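Local coordinates for protein defensin (PDB 3PSM) that probably defends the plant against fungi as a small, disulfide-rich, dimeric antimicrobial protein of the gamma-thionin family, at residues E28-G33 against C41-N46. Sequence-based numbering, arbitrary orientation.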
ATOM      1  N   GLU A  28       1.927  -8.267  -7.978  1.00 14.14           N
ATOM      2  CA  GLU A  28       0.941  -9.203  -8.516  1.00 15.62           C
ATOM      3  C   GLU A  28      -0.211  -8.514  -9.240  1.00 16.15           C
ATOM      4  O   GLU A  28      -1.021  -9.178  -9.912  1.00 18.31           O
ATOM      5  CB  GLU A  28       0.439 -10.151  -7.413  1.00 14.99           C
ATOM      6  CG  GLU A  28       1.525 -11.012  -6.820  1.00 18.23           C
ATOM      7  CD  GLU A  28       1.033 -12.204  -6.012  1.00 18.35           C
ATOM      8  OE1 GLU A  28       0.030 -12.847  -6.384  1.00 21.58           O
ATOM      9  OE2 GLU A  28       1.717 -12.537  -5.007  1.00 26.04           O
ATOM     10  N   HIS A  29      -0.281  -7.184  -9.212  1.00 14.72           N
ATOM     11  CA  HIS A  29      -1.309  -6.433  -9.931  1.00 17.17           C
ATOM     12  C   HIS A  29      -2.713  -6.891  -9.520  1.00 14.71           C
ATOM     13  O   HIS A  29      -3.677  -6.897 -10.333  1.00 18.01           O
ATOM     14  CB  HIS A  29      -1.075  -6.418 -11.457  1.00 24.17           C
ATOM     15  CG  HIS A  29       0.186  -5.675 -11.752  1.00 30.31           C
ATOM     16  ND1 HIS A  29       0.336  -4.294 -11.630  1.00 36.20           N
ATOM     17  CD2 HIS A  29       1.395  -6.164 -12.124  1.00 37.05           C
ATOM     18  CE1 HIS A  29       1.577  -3.963 -11.936  1.00 38.66           C
ATOM     19  NE2 HIS A  29       2.229  -5.081 -12.241  1.00 42.32           N
ATOM     20  N   LEU A  30      -2.859  -7.152  -8.258  1.00 13.22           N
ATOM     21  CA  LEU A  30      -4.141  -7.568  -7.678  1.00 12.93           C
ATOM     22  C   LEU A  30      -4.782  -6.380  -6.989  1.00 12.08           C
ATOM     23  O   LEU A  30      -4.306  -5.231  -7.070  1.00 13.36           O
ATOM     24  CB  LEU A  30      -3.960  -8.806  -6.799  1.00 12.49           C
ATOM     25  CG  LEU A  30      -3.274  -9.986  -7.496  1.00 13.52           C
ATOM     26  CD1 LEU A  30      -3.103 -11.172  -6.551  1.00 14.09           C
ATOM     27  CD2 LEU A  30      -4.029 -10.365  -8.769  1.00 18.66           C
ATOM     28  N   ILE A  31      -5.867  -6.608  -6.285  1.00 12.15           N
ATOM     29  CA  ILE A  31      -6.637  -5.498  -5.727  1.00 12.33           C
ATOM     30  C   ILE A  31      -5.969  -4.874  -4.510  1.00 10.87           C
ATOM     31  O   ILE A  31      -5.833  -3.657  -4.423  1.00 11.44           O
ATOM     32  CB  ILE A  31      -8.067  -5.925  -5.371  1.00 12.99           C
ATOM     33  CG1 ILE A  31      -8.834  -6.401  -6.601  1.00 14.18           C
ATOM     34  CG2 ILE A  31      -8.808  -4.803  -4.663  1.00 15.09           C
ATOM     35  CD1 ILE A  31     -10.119  -7.107  -6.215  1.00 18.83           C
ATOM     36  N   LYS A  32      -5.564  -5.692  -3.559  1.00 10.69           N
ATOM     37  CA  LYS A  32      -5.041  -5.241  -2.282  1.00 10.23           C
ATOM     38  C   LYS A  32      -4.401  -6.400  -1.572  1.00  8.78           C
ATOM     39  O   LYS A  32      -4.563  -7.576  -1.960  1.00  9.57           O
ATOM     40  CB  LYS A  32      -6.111  -4.591  -1.411  1.00 11.39           C
ATOM     41  CG  LYS A  32      -7.212  -5.538  -1.012  1.00 14.59           C
ATOM     42  CD  LYS A  32      -8.278  -4.855  -0.172  1.00 21.77           C
ATOM     43  CE  LYS A  32      -9.365  -5.819   0.269  1.00 29.14           C
ATOM     44  NZ  LYS A  32     -10.278  -5.101   1.178  1.00 38.65           N
ATOM     45  N   GLY A  33      -3.655  -6.088  -0.531  1.00  8.66           N
ATOM     46  CA  GLY A  33      -3.080  -7.082   0.334  1.00  8.54           C
ATOM     47  C   GLY A  33      -3.145  -6.671   1.791  1.00  8.37           C
ATOM     48  O   GLY A  33      -3.144  -5.485   2.114  1.00  9.08           O
ATOM     49  N   CYS A  41       1.216 -12.776   4.068  1.00  8.63           N
ATOM     50  CA  CYS A  41       0.616 -11.796   3.184  1.00  8.35           C
ATOM     51  C   CYS A  41      -0.414 -12.455   2.288  1.00  8.66           C
ATOM     52  O   CYS A  41      -0.117 -13.436   1.593  1.00  9.45           O
ATOM     53  CB  CYS A  41       1.727 -11.176   2.323  1.00  8.64           C
ATOM     54  SG  CYS A  41       1.164 -10.059   1.012  1.00  8.36           S
ATOM     55  N   TRP A  42      -1.635 -11.940   2.330  1.00  8.55           N
ATOM     56  CA  TRP A  42      -2.766 -12.415   1.560  1.00  9.04           C
ATOM     57  C   TRP A  42      -3.222 -11.305   0.618  1.00  8.92           C
ATOM     58  O   TRP A  42      -3.439 -10.176   1.014  1.00  9.60           O
ATOM     59  CB  TRP A  42      -3.938 -12.772   2.494  1.00 10.14           C
ATOM     60  CG  TRP A  42      -3.659 -13.984   3.362  1.00 10.19           C
ATOM     61  CD1 TRP A  42      -2.821 -14.049   4.445  1.00 11.09           C
ATOM     62  CD2 TRP A  42      -4.253 -15.278   3.217  1.00 11.07           C
ATOM     63  NE1 TRP A  42      -2.871 -15.339   4.940  1.00 12.29           N
ATOM     64  CE2 TRP A  42      -3.717 -16.106   4.228  1.00 12.29           C
ATOM     65  CE3 TRP A  42      -5.165 -15.841   2.313  1.00 11.82           C
ATOM     66  CZ2 TRP A  42      -4.060 -17.434   4.354  1.00 14.20           C
ATOM     67  CZ3 TRP A  42      -5.512 -17.184   2.484  1.00 13.63           C
ATOM     68  CH2 TRP A  42      -4.964 -17.938   3.502  1.00 14.58           C
ATOM     69  N   CYS A  43      -3.365 -11.679  -0.666  1.00  9.09           N
ATOM     70  CA  CYS A  43      -3.828 -10.783  -1.664  1.00  9.21           C
ATOM     71  C   CYS A  43      -5.302 -11.060  -1.984  1.00 10.63           C
ATOM     72  O   CYS A  43      -5.748 -12.220  -2.040  1.00 12.04           O
ATOM     73  CB  CYS A  43      -3.059 -10.917  -2.993  1.00 10.19           C
ATOM     74  SG  CYS A  43      -1.273 -10.709  -2.910  1.00  9.89           S
ATOM     75  N   THR A  44      -6.028 -10.014  -2.266  1.00 10.57           N
ATOM     76  CA  THR A  44      -7.399 -10.070  -2.795  1.00 12.62           C
ATOM     77  C   THR A  44      -7.383  -9.783  -4.281  1.00 12.64           C
ATOM     78  O   THR A  44      -6.727  -8.856  -4.729  1.00 12.11           O
ATOM     79  CB  THR A  44      -8.294  -9.063  -2.060  1.00 14.07           C
ATOM     80  OG1 THR A  44      -8.324  -9.432  -0.670  1.00 16.07           O
ATOM     81  CG2 THR A  44      -9.721  -9.086  -2.553  1.00 17.13           C
ATOM     82  N   ARG A  45      -8.125 -10.589  -5.031  1.00 14.44           N
ATOM     83  CA  ARG A  45      -8.232 -10.469  -6.471  1.00 16.62           C
ATOM     84  C   ARG A  45      -9.679 -10.646  -6.922  1.00 18.54           C
ATOM     85  O   ARG A  45     -10.492 -11.257  -6.250  1.00 20.94           O
ATOM     86  CB  ARG A  45      -7.398 -11.550  -7.144  1.00 18.42           C
ATOM     87  CG  ARG A  45      -7.953 -12.967  -6.929  1.00 23.59           C
ATOM     88  CD  ARG A  45      -7.137 -13.967  -7.782  1.00 29.58           C
ATOM     89  NE  ARG A  45      -7.776 -15.242  -7.380  1.00 30.18           N
ATOM     90  CZ  ARG A  45      -7.664 -15.969  -6.284  1.00 29.88           C
ATOM     91  NH1 ARG A  45      -6.799 -15.431  -5.469  1.00 31.87           N
ATOM     92  NH2 ARG A  45      -8.395 -17.082  -6.204  1.00 29.92           N
ATOM     93  N   ASN A  46     -10.011 -10.075  -8.091  1.00 20.16           N
ATOM     94  CA  ASN A  46     -11.263 -10.413  -8.776  1.00 22.42           C
ATOM     95  C   ASN A  46     -11.270 -11.881  -9.154  1.00 27.50           C
ATOM     96  O   ASN A  46     -10.228 -12.367  -9.632  1.00 29.15           O
ATOM     97  CB  ASN A  46     -11.357  -9.507 -10.003  1.00 26.27           C
ATOM     98  CG  ASN A  46     -11.502  -8.044  -9.631  1.00 24.57           C
ATOM     99  OD1 ASN A  46     -10.589  -7.218  -9.896  1.00 26.07           O
ATOM    100  ND2 ASN A  46     -12.569  -7.693  -8.983  1.00 28.01           N
TER
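I31 and K32 together face T44, a classic beta bulge where the chain coming from helix 17-27 joins the antiparallel hairpin of strands 32-35 and 41-46. Two backbone hydrogen bonds fix it. I31 N donates a hydrogen bond to T44 O over 2.9 Å, bent to 144° at the hydrogen, whereas T44 N to K32 O, also 2.9 Å, is nearly straight at 169°. Two CA-H...O contacts add to the pairing: C43 CA approaches K32 O, and G33 CA comes to 3.2 Å from W42 O. The CA atoms of G33 and C43 come within 4.3 Å; the absence of a side chain on G33 probably helps, since one would point to the face of C43 and crowd W42 O.

Apolar packing occupies both faces. On the side of C43, L30 splits its branches: CD1 lies 3.6 Å from C43 CB, while CD2 rests alongside R45 CB, using the aliphatic root of a side chain whose charged end leads away. On the side of T44, the extended K32 chain runs beside the threonine, CG 3.8 Å from T44 CB, so its methylenes pack while its ammonium is carried outward. With CG1 anti to the carbonyl carbon and chi2 extended (167°), I31 CD1 sits 3.5 Å from N46 N, crossing the asparagine side chain at about a right angle; the long CG1-CD1 arm of isoleucine suits this reach.

E28 OE2 merely comes within van der Waals range of C43 SG (4.1 Å); it is hydrogen-bonded to D8 N and H23 NE2. Covalent links reach beyond the hairpin: C43 and C41 form disulfides with C24 and C20, joining hairpin to helix in the cysteine-stabilised alpha-beta motif of plant defensins. Backbone bonding thus sets the register, apolar carbons cover it, and disulfides lock strand 41-46 to the helix.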